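Local coordinates for transcriptional activator PlcR protein (PDB 3U3W) that activates transcription as a quorum-sensing virulence regulator, binding DNA through a helix-turn-helix domain and the signal peptide PapR through a helical, tetratricopeptide-type domain, at residues Q81-C86 with Q112-W117; K92-K97 with Y120-V125; I157-A162 with V196-N201. One frame throughout, in Å; residues are numbered along the deposited sequence. Where two conformers were deposited one is given.

Interaction 1. Residues Q81-C86 with Q112-W117; sequences QVIMLC and QQFLQW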
ATOM      1  N   GLN A  81      -9.534   9.551  -7.064  1.00 32.51           N
ATOM      2  CA  GLN A  81      -9.995   9.760  -8.433  1.00 38.39           C
ATOM      3  C   GLN A  81      -8.991  10.633  -9.181  1.00 39.46           C
ATOM      4  O   GLN A  81      -8.491  10.274 -10.261  1.00 36.90           O
ATOM      5  CB  GLN A  81     -11.380  10.414  -8.440  1.00 31.55           C
ATOM      6  CG  GLN A  81     -12.491   9.490  -8.888  1.00 46.46           C
ATOM      7  CD  GLN A  81     -13.850   9.809  -8.257  1.00 75.64           C
ATOM      8  OE1 GLN A  81     -14.019  10.822  -7.569  1.00 60.18           O
ATOM      9  NE2 GLN A  81     -14.824   8.933  -8.490  1.00 69.88           N
ATOM     10  N   VAL A  82      -8.685  11.771  -8.575  1.00 27.63           N
ATOM     11  CA  VAL A  82      -7.747  12.717  -9.136  1.00 27.71           C
ATOM     12  C   VAL A  82      -6.420  11.993  -9.408  1.00 34.27           C
ATOM     13  O   VAL A  82      -5.853  12.092 -10.509  1.00 28.10           O
ATOM     14  CB  VAL A  82      -7.566  13.921  -8.180  1.00 32.02           C
ATOM     15  CG1 VAL A  82      -6.385  14.790  -8.603  1.00 27.19           C
ATOM     16  CG2 VAL A  82      -8.848  14.734  -8.114  1.00 29.96           C
ATOM     17  N   ILE A  83      -5.966  11.225  -8.419  1.00 33.02           N
ATOM     18  CA  ILE A  83      -4.717  10.487  -8.529  1.00 25.77           C
ATOM     19  C   ILE A  83      -4.729   9.527  -9.718  1.00 31.00           C
ATOM     20  O   ILE A  83      -3.765   9.447 -10.471  1.00 34.19           O
ATOM     21  CB  ILE A  83      -4.358   9.786  -7.209  1.00 34.94           C
ATOM     22  CG1 ILE A  83      -3.834  10.816  -6.206  1.00 31.85           C
ATOM     23  CG2 ILE A  83      -3.318   8.689  -7.428  1.00 20.71           C
ATOM     24  CD1 ILE A  83      -3.698  10.268  -4.817  1.00 45.93           C
ATOM     25  N   MET A  84      -5.832   8.815  -9.896  0.52 32.33           N
ATOM     26  CA  MET A  84      -5.956   7.903 -11.020  0.52 32.20           C
ATOM     27  C   MET A  84      -5.893   8.674 -12.337  0.52 33.95           C
ATOM     28  O   MET A  84      -5.135   8.321 -13.233  0.52 33.51           O
ATOM     29  CB  MET A  84      -7.258   7.107 -10.919  0.52 29.57           C
ATOM     30  CG  MET A  84      -7.514   6.202 -12.108  0.52 36.32           C
ATOM     31  SD  MET A  84      -6.080   5.191 -12.507  0.52 51.99           S
ATOM     32  CE  MET A  84      -5.928   4.203 -11.009  0.52 35.82           C
ATOM     33  N   LEU A  85      -6.700   9.726 -12.445  1.00 35.61           N
ATOM     34  CA  LEU A  85      -6.710  10.579 -13.637  1.00 33.45           C
ATOM     35  C   LEU A  85      -5.321  11.162 -13.961  1.00 29.00           C
ATOM     36  O   LEU A  85      -4.893  11.159 -15.113  1.00 28.99           O
ATOM     37  CB  LEU A  85      -7.736  11.711 -13.480  1.00 33.65           C
ATOM     38  CG  LEU A  85      -9.240  11.380 -13.483  1.00 47.42           C
ATOM     39  CD1 LEU A  85     -10.053  12.567 -12.984  1.00 32.01           C
ATOM     40  CD2 LEU A  85      -9.741  10.934 -14.850  1.00 27.41           C
ATOM     41  N   CYS A  86      -4.629  11.667 -12.943  1.00 27.27           N
ATOM     42  CA  CYS A  86      -3.264  12.165 -13.129  1.00 29.81           C
ATOM     43  C   CYS A  86      -2.363  11.081 -13.746  1.00 29.68           C
ATOM     44  O   CYS A  86      -1.627  11.325 -14.713  1.00 30.98           O
ATOM     45  CB  CYS A  86      -2.714  12.675 -11.799  1.00 26.94           C
ATOM     46  SG  CYS A  86      -1.133  13.575 -11.865  1.00 40.73           S
ATOM     47  N   GLN A 112      -7.431  21.419   0.720  0.52 36.85           N
ATOM     48  CA  GLN A 112      -7.343  22.569  -0.179  0.52 42.75           C
ATOM     49  C   GLN A 112      -5.976  22.601  -0.858  0.52 37.67           C
ATOM     50  O   GLN A 112      -5.883  22.873  -2.054  0.52 37.30           O
ATOM     51  CB  GLN A 112      -7.636  23.890   0.545  0.52 38.19           C
ATOM     52  CG  GLN A 112      -9.060  23.998   1.098  0.52 47.88           C
ATOM     53  CD  GLN A 112      -9.964  24.928   0.293  0.52 52.22           C
ATOM     54  OE1 GLN A 112     -10.682  24.492  -0.607  0.52 54.21           O
ATOM     55  NE2 GLN A 112      -9.946  26.216   0.633  0.52 51.79           N
ATOM     56  N   GLN A 113      -4.921  22.305  -0.103  1.00 35.34           N
ATOM     57  CA  GLN A 113      -3.581  22.254  -0.672  1.00 35.13           C
ATOM     58  C   GLN A 113      -3.451  21.197  -1.761  1.00 35.93           C
ATOM     59  O   GLN A 113      -2.824  21.435  -2.793  1.00 29.78           O
ATOM     60  CB  GLN A 113      -2.545  22.014   0.408  1.00 32.99           C
ATOM     61  CG  GLN A 113      -1.142  22.258  -0.076  1.00 33.70           C
ATOM     62  CD  GLN A 113      -0.132  21.715   0.885  1.00 38.29           C
ATOM     63  OE1 GLN A 113      -0.210  20.556   1.261  1.00 40.56           O
ATOM     64  NE2 GLN A 113       0.814  22.548   1.312  1.00 40.43           N
ATOM     65  N   PHE A 114      -4.047  20.033  -1.525  1.00 32.40           N
ATOM     66  CA  PHE A 114      -4.065  18.977  -2.519  1.00 22.66           C
ATOM     67  C   PHE A 114      -4.774  19.437  -3.812  1.00 29.91           C
ATOM     68  O   PHE A 114      -4.274  19.228  -4.915  1.00 28.59           O
ATOM     69  CB  PHE A 114      -4.747  17.722  -1.956  1.00 28.49           C
ATOM     70  CG  PHE A 114      -5.034  16.692  -3.000  1.00 17.49           C
ATOM     71  CD1 PHE A 114      -4.077  15.752  -3.337  1.00 25.37           C
ATOM     72  CD2 PHE A 114      -6.228  16.711  -3.695  1.00 23.24           C
ATOM     73  CE1 PHE A 114      -4.327  14.816  -4.322  1.00 31.59           C
ATOM     74  CE2 PHE A 114      -6.491  15.782  -4.686  1.00 27.48           C
ATOM     75  CZ  PHE A 114      -5.539  14.832  -5.007  1.00 33.00           C
ATOM     76  N   LEU A 115      -5.940  20.067  -3.674  1.00 36.78           N
ATOM     77  CA  LEU A 115      -6.674  20.592  -4.834  1.00 34.84           C
ATOM     78  C   LEU A 115      -5.853  21.608  -5.648  1.00 29.43           C
ATOM     79  O   LEU A 115      -5.767  21.522  -6.872  1.00 29.22           O
ATOM     80  CB  LEU A 115      -7.983  21.240  -4.385  1.00 34.28           C
ATOM     81  CG  LEU A 115      -9.004  20.399  -3.612  1.00 38.69           C
ATOM     82  CD1 LEU A 115     -10.064  21.324  -3.030  1.00 28.88           C
ATOM     83  CD2 LEU A 115      -9.621  19.284  -4.480  1.00 28.06           C
ATOM     84  N   GLN A 116      -5.266  22.568  -4.946  1.00 20.00           N
ATOM     85  CA  GLN A 116      -4.459  23.617  -5.560  1.00 38.28           C
ATOM     86  C   GLN A 116      -3.229  23.065  -6.279  1.00 37.12           C
ATOM     87  O   GLN A 116      -2.980  23.418  -7.433  1.00 31.49           O
ATOM     88  CB  GLN A 116      -4.053  24.667  -4.514  1.00 30.78           C
ATOM     89  CG  GLN A 116      -5.248  25.427  -3.936  1.00 45.86           C
ATOM     90  CD  GLN A 116      -4.856  26.689  -3.187  1.00 57.32           C
ATOM     91  OE1 GLN A 116      -4.262  26.627  -2.107  1.00 68.18           O
ATOM     92  NE2 GLN A 116      -5.188  27.844  -3.758  1.00 66.81           N
ATOM     93  N   TRP A 117      -2.473  22.203  -5.592  1.00 30.78           N
ATOM     94  CA  TRP A 117      -1.370  21.467  -6.211  1.00 24.13           C
ATOM     95  C   TRP A 117      -1.835  20.845  -7.528  1.00 34.38           C
ATOM     96  O   TRP A 117      -1.266  21.128  -8.582  1.00 26.56           O
ATOM     97  CB  TRP A 117      -0.790  20.420  -5.227  1.00 33.01           C
ATOM     98  CG  TRP A 117      -0.070  19.248  -5.841  1.00 33.96           C
ATOM     99  CD1 TRP A 117       0.758  19.258  -6.932  1.00 36.38           C
ATOM    100  CD2 TRP A 117      -0.134  17.880  -5.406  1.00 32.10           C
ATOM    101  NE1 TRP A 117       1.216  17.980  -7.196  1.00 34.89           N
ATOM    102  CE2 TRP A 117       0.676  17.121  -6.276  1.00 29.43           C
ATOM    103  CE3 TRP A 117      -0.796  17.227  -4.363  1.00 40.46           C
ATOM    104  CZ2 TRP A 117       0.829  15.747  -6.140  1.00 32.66           C
ATOM    105  CZ3 TRP A 117      -0.628  15.857  -4.225  1.00 36.12           C
ATOM    106  CH2 TRP A 117       0.169  15.137  -5.111  1.00 35.69           C
TER
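Val82 and Phe114 carry this small contact between two helices of the tetratricopeptide-type peptide-binding domain, helix 72-87 and helix 109-125. It is apolar. The two side chains approach from opposite directions. CG1 of Val82 lies 3.7 Å from CZ of Phe114, and it meets the ring obliquely. The CB of Val82 is almost as near, 3.9 Å from the same CZ. In Phe114 CG is anti to the backbone N (chi1 169°), which carries the ring out from its helix so that the far end, CZ and CE2, reaches the valine. Ile83 comes next. It leaves its helix to one side of the other helix, but its end comes closer and reaches the edge of the ring, near the ring plane. Further on, Cys86 turns to other partners. It packs on Ile94 of helix 91-102 and on an aromatic side chain of the bound peptide. Phe114 is also touched by Lys79 of helix 72-87 and by Gln153 of helix 153-167. The ring is thus a buried filler between helices. At its edge the approach is looser, with Ile83 CG1 4.4 Å from Phe114 CE1.

Interaction 2. Residues K92-K97 with Y120-V125; sequences KEIYNK and YVAAYV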
ATOM      1  N   LYS A  92      -7.257  17.747 -18.577  1.00 26.83           N
ATOM      2  CA  LYS A  92      -8.504  18.491 -18.771  1.00 37.96           C
ATOM      3  C   LYS A  92      -9.513  18.151 -17.664  1.00 40.95           C
ATOM      4  O   LYS A  92      -9.996  19.037 -16.946  1.00 34.81           O
ATOM      5  CB  LYS A  92      -9.118  18.181 -20.141  1.00 36.21           C
ATOM      6  CG  LYS A  92      -9.352  19.414 -21.032  1.00 64.33           C
ATOM      7  CD  LYS A  92     -10.191  20.504 -20.334  1.00 70.34           C
ATOM      8  CE  LYS A  92     -10.380  21.748 -21.228  1.00 68.30           C
ATOM      9  NZ  LYS A  92     -11.042  22.890 -20.508  1.00 58.05           N
ATOM     10  N   GLU A  93      -9.812  16.863 -17.515  0.97 27.04           N
ATOM     11  CA  GLU A  93     -10.783  16.440 -16.513  0.97 34.22           C
ATOM     12  C   GLU A  93     -10.359  16.816 -15.106  0.97 31.41           C
ATOM     13  O   GLU A  93     -11.167  17.293 -14.322  0.97 35.19           O
ATOM     14  CB  GLU A  93     -11.035  14.944 -16.604  0.97 35.39           C
ATOM     15  CG  GLU A  93     -10.749  14.413 -17.973  0.97 57.55           C
ATOM     16  CD  GLU A  93     -11.362  13.060 -18.194  0.97 68.02           C
ATOM     17  OE1 GLU A  93     -12.276  12.699 -17.415  0.97 69.31           O
ATOM     18  OE2 GLU A  93     -10.931  12.365 -19.144  0.97 53.93           O
ATOM     19  N   ILE A  94      -9.093  16.597 -14.783  1.00 35.14           N
ATOM     20  CA  ILE A  94      -8.586  17.016 -13.488  1.00 40.26           C
ATOM     21  C   ILE A  94      -8.852  18.492 -13.265  1.00 31.88           C
ATOM     22  O   ILE A  94      -9.312  18.911 -12.196  1.00 36.53           O
ATOM     23  CB  ILE A  94      -7.081  16.752 -13.380  1.00 36.90           C
ATOM     24  CG1 ILE A  94      -6.837  15.242 -13.492  1.00 35.56           C
ATOM     25  CG2 ILE A  94      -6.522  17.373 -12.083  1.00 18.84           C
ATOM     26  CD1 ILE A  94      -5.412  14.785 -13.202  1.00 32.52           C
ATOM     27  N   TYR A  95      -8.541  19.278 -14.286  1.00 30.84           N
ATOM     28  CA  TYR A  95      -8.711  20.724 -14.236  1.00 32.51           C
ATOM     29  C   TYR A  95     -10.158  21.119 -13.909  1.00 33.06           C
ATOM     30  O   TYR A  95     -10.413  21.930 -13.013  1.00 35.79           O
ATOM     31  CB  TYR A  95      -8.259  21.338 -15.569  1.00 29.71           C
ATOM     32  CG  TYR A  95      -8.427  22.827 -15.651  1.00 34.38           C
ATOM     33  CD1 TYR A  95      -7.466  23.688 -15.118  1.00 40.16           C
ATOM     34  CD2 TYR A  95      -9.546  23.385 -16.268  1.00 33.71           C
ATOM     35  CE1 TYR A  95      -7.612  25.060 -15.193  1.00 33.57           C
ATOM     36  CE2 TYR A  95      -9.698  24.759 -16.356  1.00 38.36           C
ATOM     37  CZ  TYR A  95      -8.736  25.587 -15.817  1.00 42.99           C
ATOM     38  OH  TYR A  95      -8.908  26.942 -15.897  1.00 49.78           O
ATOM     39  N   ASN A  96     -11.102  20.535 -14.636  1.00 31.80           N
ATOM     40  CA  ASN A  96     -12.527  20.761 -14.377  1.00 39.98           C
ATOM     41  C   ASN A  96     -13.006  20.198 -13.044  1.00 39.23           C
ATOM     42  O   ASN A  96     -13.694  20.887 -12.277  1.00 36.16           O
ATOM     43  CB  ASN A  96     -13.378  20.181 -15.504  1.00 37.77           C
ATOM     44  CG  ASN A  96     -13.206  20.930 -16.805  1.00 33.90           C
ATOM     45  OD1 ASN A  96     -13.040  22.152 -16.812  1.00 34.44           O
ATOM     46  ND2 ASN A  96     -13.238  20.202 -17.916  1.00 45.92           N
ATOM     47  N   LYS A  97     -12.640  18.947 -12.771  1.00 35.22           N
ATOM     48  CA  LYS A  97     -13.072  18.267 -11.552  1.00 31.92           C
ATOM     49  C   LYS A  97     -12.607  19.027 -10.307  1.00 36.77           C
ATOM     50  O   LYS A  97     -13.390  19.319  -9.400  1.00 37.46           O
ATOM     51  CB  LYS A  97     -12.553  16.826 -11.540  1.00 36.51           C
ATOM     52  CG  LYS A  97     -12.713  16.100 -10.205  1.00 33.19           C
ATOM     53  CD  LYS A  97     -12.224  14.659 -10.296  1.00 41.47           C
ATOM     54  CE  LYS A  97     -12.487  13.905  -9.000  1.00 46.43           C
ATOM     55  NZ  LYS A  97     -13.955  13.827  -8.704  1.00 40.60           N
ATOM     56  N   TYR A 120      -2.929  23.555 -10.339  1.00 26.83           N
ATOM     57  CA  TYR A 120      -1.785  24.217 -10.952  1.00 35.79           C
ATOM     58  C   TYR A 120      -1.035  23.335 -11.931  1.00 36.40           C
ATOM     59  O   TYR A 120      -0.684  23.789 -13.020  1.00 35.81           O
ATOM     60  CB  TYR A 120      -0.817  24.696  -9.880  1.00 31.58           C
ATOM     61  CG  TYR A 120      -1.331  25.873  -9.105  1.00 35.97           C
ATOM     62  CD1 TYR A 120      -1.915  26.963  -9.750  1.00 36.56           C
ATOM     63  CD2 TYR A 120      -1.237  25.900  -7.723  1.00 33.76           C
ATOM     64  CE1 TYR A 120      -2.382  28.061  -9.020  1.00 50.69           C
ATOM     65  CE2 TYR A 120      -1.702  26.981  -6.986  1.00 40.42           C
ATOM     66  CZ  TYR A 120      -2.270  28.058  -7.634  1.00 49.01           C
ATOM     67  OH  TYR A 120      -2.725  29.116  -6.876  1.00 51.00           O
ATOM     68  N   VAL A 121      -0.778  22.084 -11.548  1.00 27.96           N
ATOM     69  CA  VAL A 121      -0.100  21.151 -12.444  1.00 28.21           C
ATOM     70  C   VAL A 121      -0.926  20.970 -13.711  1.00 27.99           C
ATOM     71  O   VAL A 121      -0.405  20.978 -14.833  1.00 25.27           O
ATOM     72  CB  VAL A 121       0.133  19.755 -11.793  1.00 27.46           C
ATOM     73  CG1 VAL A 121       0.576  18.749 -12.835  1.00 19.53           C
ATOM     74  CG2 VAL A 121       1.142  19.843 -10.672  1.00 26.32           C
ATOM     75  N   ALA A 122      -2.223  20.801 -13.511  1.00 26.23           N
ATOM     76  CA  ALA A 122      -3.144  20.635 -14.613  1.00 33.19           C
ATOM     77  C   ALA A 122      -3.119  21.896 -15.488  1.00 32.04           C
ATOM     78  O   ALA A 122      -3.031  21.816 -16.717  1.00 37.86           O
ATOM     79  CB  ALA A 122      -4.539  20.358 -14.084  1.00 20.96           C
ATOM     80  N   ALA A 123      -3.169  23.056 -14.844  1.00 20.95           N
ATOM     81  CA  ALA A 123      -3.144  24.323 -15.557  1.00 33.59           C
ATOM     82  C   ALA A 123      -1.882  24.423 -16.407  1.00 36.98           C
ATOM     83  O   ALA A 123      -1.938  24.785 -17.581  1.00 36.18           O
ATOM     84  CB  ALA A 123      -3.232  25.483 -14.583  1.00 26.81           C
ATOM     85  N   TYR A 124      -0.749  24.076 -15.807  1.00 32.41           N
ATOM     86  CA  TYR A 124       0.529  24.123 -16.495  1.00 26.86           C
ATOM     87  C   TYR A 124       0.602  23.140 -17.664  1.00 36.74           C
ATOM     88  O   TYR A 124       1.108  23.468 -18.741  1.00 34.33           O
ATOM     89  CB  TYR A 124       1.680  23.876 -15.527  1.00 22.91           C
ATOM     90  CG  TYR A 124       2.914  23.423 -16.244  1.00 35.18           C
ATOM     91  CD1 TYR A 124       3.802  24.347 -16.791  1.00 34.91           C
ATOM     92  CD2 TYR A 124       3.187  22.067 -16.409  1.00 26.90           C
ATOM     93  CE1 TYR A 124       4.939  23.928 -17.477  1.00 30.79           C
ATOM     94  CE2 TYR A 124       4.324  21.639 -17.085  1.00 32.44           C
ATOM     95  CZ  TYR A 124       5.196  22.580 -17.620  1.00 28.40           C
ATOM     96  OH  TYR A 124       6.312  22.169 -18.309  1.00 35.52           O
ATOM     97  N   VAL A 125       0.101  21.930 -17.469  1.00 27.42           N
ATOM     98  CA  VAL A 125       0.227  20.952 -18.529  1.00 32.84           C
ATOM     99  C   VAL A 125      -0.637  21.398 -19.683  1.00 31.04           C
ATOM    100  O   VAL A 125      -0.299  21.188 -20.836  1.00 33.81           O
ATOM    101  CB  VAL A 125      -0.171  19.531 -18.067  1.00 33.57           C
ATOM    102  CG1 VAL A 125      -0.310  18.587 -19.265  1.00 23.55           C
ATOM    103  CG2 VAL A 125       0.849  19.021 -17.090  1.00 29.03           C
TER
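Ala122 packs on Ile94 and Tyr95 in a buried apolar contact between helices 91-102 and 109-125. These two helices follow each other in the chain and form a roughly antiparallel helical hairpin, the building unit of tetratricopeptide-type folds. The segments run at 136° to each other, and their axes come within 8.7 Å. The close approach is consistent with the small side chain of Ala122, which sits where the two segments come nearest by CA. The CA atoms of Tyr95 and Ala122 are only 5.6 Å apart. The methyl group of Ala122 points at the facing helix and touches two neighbouring residues there. One is the branch methyl of Ile94, with CG2 4.1 Å from Ala122 CB. That branch is anti to the backbone N, while CG1 turns the other way and takes the longer arm of the side chain to Leu85 and Cys86 of helix 72-87. The other is the CB of Tyr95. The tyrosine ring then reaches across the second helix, with one side of it (CD1, CE1) beside Ala123. It lies oblique to the backbone N of Ala123. The ring also makes a cation-pi contact with Lys128, just beyond the end of helix 109-125. Next to Ala122, Val121 packs on an aromatic side chain of the bound peptide, so the hairpin borders the peptide site. The last touch is light, Tyr95 CE1 to Ala123 CB at 4.4 Å.

Interaction 3. Residues I157-A162 with V196-N201; sequences IENAIA and VKVRYN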
ATOM      1  N   ILE A 157       4.618  17.762  -4.003  1.00 26.82           N
ATOM      2  CA  ILE A 157       4.709  19.102  -4.570  1.00 27.49           C
ATOM      3  C   ILE A 157       6.152  19.419  -5.048  1.00 36.07           C
ATOM      4  O   ILE A 157       6.355  19.968  -6.140  1.00 25.00           O
ATOM      5  CB  ILE A 157       4.147  20.152  -3.570  1.00 28.67           C
ATOM      6  CG1 ILE A 157       2.641  19.921  -3.374  1.00 28.53           C
ATOM      7  CG2 ILE A 157       4.388  21.586  -4.065  1.00 19.42           C
ATOM      8  CD1 ILE A 157       2.034  20.660  -2.194  1.00 29.14           C
ATOM      9  N   GLU A 158       7.148  19.038  -4.251  1.00 24.86           N
ATOM     10  CA  GLU A 158       8.532  19.184  -4.680  1.00 26.41           C
ATOM     11  C   GLU A 158       8.844  18.400  -5.946  1.00 28.69           C
ATOM     12  O   GLU A 158       9.632  18.852  -6.786  1.00 28.52           O
ATOM     13  CB  GLU A 158       9.492  18.811  -3.556  1.00 32.21           C
ATOM     14  CG  GLU A 158       9.550  19.875  -2.470  1.00 33.61           C
ATOM     15  CD  GLU A 158      10.215  19.375  -1.206  1.00 49.88           C
ATOM     16  OE1 GLU A 158       9.740  19.708  -0.098  1.00 70.25           O
ATOM     17  OE2 GLU A 158      11.215  18.647  -1.320  1.00 45.81           O
ATOM     18  N   ASN A 159       8.225  17.230  -6.089  1.00 28.00           N
ATOM     19  CA  ASN A 159       8.455  16.414  -7.261  1.00 16.81           C
ATOM     20  C   ASN A 159       7.900  17.117  -8.488  1.00 21.77           C
ATOM     21  O   ASN A 159       8.577  17.194  -9.503  1.00 29.02           O
ATOM     22  CB  ASN A 159       7.869  14.997  -7.103  1.00 20.23           C
ATOM     23  CG  ASN A 159       7.882  14.206  -8.418  1.00 21.77           C
ATOM     24  OD1 ASN A 159       8.894  13.631  -8.826  1.00 20.04           O
ATOM     25  ND2 ASN A 159       6.768  14.208  -9.095  1.00 17.63           N
ATOM     26  N   ALA A 160       6.680  17.643  -8.399  1.00 23.76           N
ATOM     27  CA  ALA A 160       6.124  18.478  -9.485  1.00 28.78           C
ATOM     28  C   ALA A 160       7.041  19.668  -9.843  1.00 25.98           C
ATOM     29  O   ALA A 160       7.374  19.881 -11.005  1.00 23.75           O
ATOM     30  CB  ALA A 160       4.708  18.968  -9.141  1.00 17.65           C
ATOM     31  N   ILE A 161       7.469  20.419  -8.834  1.00 23.37           N
ATOM     32  CA  ILE A 161       8.412  21.500  -9.058  1.00 28.05           C
ATOM     33  C   ILE A 161       9.661  21.015  -9.808  1.00 33.36           C
ATOM     34  O   ILE A 161      10.084  21.631 -10.782  1.00 24.60           O
ATOM     35  CB  ILE A 161       8.811  22.179  -7.735  1.00 36.21           C
ATOM     36  CG1 ILE A 161       7.622  22.954  -7.153  1.00 26.57           C
ATOM     37  CG2 ILE A 161      10.001  23.097  -7.961  1.00 27.11           C
ATOM     38  CD1 ILE A 161       7.816  23.440  -5.711  1.00 18.54           C
ATOM     39  N   ALA A 162      10.239  19.896  -9.369  1.00 34.50           N
ATOM     40  CA  ALA A 162      11.447  19.368 -10.008  1.00 21.63           C
ATOM     41  C   ALA A 162      11.218  18.934 -11.470  1.00 32.14           C
ATOM     42  O   ALA A 162      12.088  19.123 -12.323  1.00 21.03           O
ATOM     43  CB  ALA A 162      12.009  18.221  -9.193  1.00 23.68           C
ATOM     44  N   VAL A 196       9.972   5.157  -6.400  1.00 22.25           N
ATOM     45  CA  VAL A 196      10.108   4.680  -7.764  1.00 20.53           C
ATOM     46  C   VAL A 196       9.788   5.807  -8.736  1.00 29.40           C
ATOM     47  O   VAL A 196      10.441   5.967  -9.771  1.00 28.48           O
ATOM     48  CB  VAL A 196       9.174   3.476  -8.060  1.00 30.54           C
ATOM     49  CG1 VAL A 196       9.076   3.221  -9.545  1.00 18.63           C
ATOM     50  CG2 VAL A 196       9.657   2.234  -7.346  1.00 23.36           C
ATOM     51  N   LYS A 197       8.766   6.585  -8.404  1.00 21.22           N
ATOM     52  CA  LYS A 197       8.344   7.645  -9.272  1.00 20.44           C
ATOM     53  C   LYS A 197       9.427   8.743  -9.363  1.00 29.06           C
ATOM     54  O   LYS A 197       9.754   9.208 -10.458  1.00 18.88           O
ATOM     55  CB  LYS A 197       7.020   8.228  -8.782  1.00 24.36           C
ATOM     56  CG  LYS A 197       6.636   9.483  -9.534  1.00 26.48           C
ATOM     57  CD  LYS A 197       5.480  10.212  -8.880  1.00 25.69           C
ATOM     58  CE  LYS A 197       4.167   9.491  -9.121  1.00 35.10           C
ATOM     59  NZ  LYS A 197       3.030  10.264  -8.567  1.00 45.49           N
ATOM     60  N   VAL A 198       9.962   9.154  -8.212  1.00 18.44           N
ATOM     61  CA  VAL A 198      11.035  10.151  -8.180  1.00 23.04           C
ATOM     62  C   VAL A 198      12.263   9.674  -8.947  1.00 27.83           C
ATOM     63  O   VAL A 198      12.849  10.440  -9.705  1.00 30.28           O
ATOM     64  CB  VAL A 198      11.484  10.528  -6.740  1.00 26.40           C
ATOM     65  CG1 VAL A 198      12.597  11.582  -6.794  1.00 21.83           C
ATOM     66  CG2 VAL A 198      10.319  11.033  -5.925  1.00 19.79           C
ATOM     67  N   ARG A 199      12.665   8.418  -8.755  1.00 25.59           N
ATOM     68  CA  ARG A 199      13.818   7.907  -9.503  1.00 23.37           C
ATOM     69  C   ARG A 199      13.581   7.929 -11.007  1.00 28.15           C
ATOM     70  O   ARG A 199      14.505   8.170 -11.795  1.00 26.12           O
ATOM     71  CB  ARG A 199      14.238   6.515  -9.047  1.00 21.85           C
ATOM     72  CG  ARG A 199      14.791   6.494  -7.646  1.00 27.11           C
ATOM     73  CD  ARG A 199      15.429   5.153  -7.297  1.00 27.95           C
ATOM     74  NE  ARG A 199      15.864   5.178  -5.903  1.00 31.44           N
ATOM     75  CZ  ARG A 199      17.040   5.638  -5.488  1.00 40.97           C
ATOM     76  NH1 ARG A 199      17.941   6.100  -6.363  1.00 33.64           N
ATOM     77  NH2 ARG A 199      17.320   5.636  -4.192  1.00 38.07           N
ATOM     78  N   TYR A 200      12.335   7.710 -11.406  1.00 29.12           N
ATOM     79  CA  TYR A 200      12.005   7.717 -12.822  1.00 24.05           C
ATOM     80  C   TYR A 200      12.150   9.107 -13.430  1.00 29.90           C
ATOM     81  O   TYR A 200      12.688   9.252 -14.534  1.00 24.30           O
ATOM     82  CB  TYR A 200      10.596   7.219 -13.039  1.00 18.53           C
ATOM     83  CG  TYR A 200      10.113   7.335 -14.463  1.00 19.45           C
ATOM     84  CD1 TYR A 200      10.576   6.470 -15.448  1.00 16.57           C
ATOM     85  CD2 TYR A 200       9.182   8.299 -14.819  1.00 21.54           C
ATOM     86  CE1 TYR A 200      10.127   6.563 -16.744  1.00 19.17           C
ATOM     87  CE2 TYR A 200       8.713   8.401 -16.119  1.00 19.95           C
ATOM     88  CZ  TYR A 200       9.184   7.531 -17.075  1.00 24.29           C
ATOM     89  OH  TYR A 200       8.708   7.623 -18.363  1.00 19.67           O
ATOM     90  N   ASN A 201      11.649  10.112 -12.714  1.00 26.66           N
ATOM     91  CA  ASN A 201      11.662  11.486 -13.198  1.00 22.15           C
ATOM     92  C   ASN A 201      13.101  11.948 -13.216  1.00 23.63           C
ATOM     93  O   ASN A 201      13.564  12.528 -14.189  1.00 28.04           O
ATOM     94  CB  ASN A 201      10.813  12.395 -12.299  1.00 17.27           C
ATOM     95  CG  ASN A 201       9.306  12.151 -12.439  1.00 26.82           C
ATOM     96  OD1 ASN A 201       8.813  11.771 -13.511  1.00 23.04           O
ATOM     97  ND2 ASN A 201       8.564  12.383 -11.346  1.00 21.44           N
TER
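Asn159 and Asn201 join their side-chain amides in a buried hydrogen bond that lines the peptide site of the tetratricopeptide-type domain. Asn201 ND2 donates to Asn159 OD1 over 2.8 Å, with an N-H...O angle of 149°. The donor lies in the carbonyl plane, on a lone pair of OD1. The two side chains cross at about a right angle, yet their amide planes are nearly coplanar. In Asn159 CG stands anti to the backbone N (chi1 170°), which carries the amide toward the other helix. In Asn201 CG stands beside the backbone N instead (chi1 -72°), which brings ND2 to the oxygen. Both ND2 groups also bind the backbone of the bound peptide. Together these bonds are consistent with one orientation of the Asn159 amide: OD1 takes the N-H of Asn201, and ND2 serves the peptide. Val198 lies alongside, its CG2 4.1 Å from Asn159 OD1. The aliphatic part of Lys197 passes Asn159 ND2, while its NZ reaches outside the two segments to a salt bridge with the bound peptide's backbone. Helices 153-167 and 192-208 belong to the domain's helical array, and the segments run nearly parallel. Helix 171-187 joins them in sequence, and its Phe178 packs on both asparagines.

All three contacts are buried in the helical domain, but their chemistry differs. Interactions 1 and 2 are apolar and share helix 109-125, which packs on helix 72-87 in one and on helix 91-102 in the other. They also touch directly: Ile94 lies against Leu85 and Cys86, and Gln81 OE1 probably accepts a hydrogen bond from Lys97 NZ. Interaction 3 is polar, with amides that hold the peptide backbone. It joins the others through helix 153-167, where Ile157 meets Gln113 and Trp117, and Ala160 meets Trp117 and Val121. Aromatic packing from the bound peptide reaches residues of all three pairs of segments, including Cys86, Val121 and Asn201.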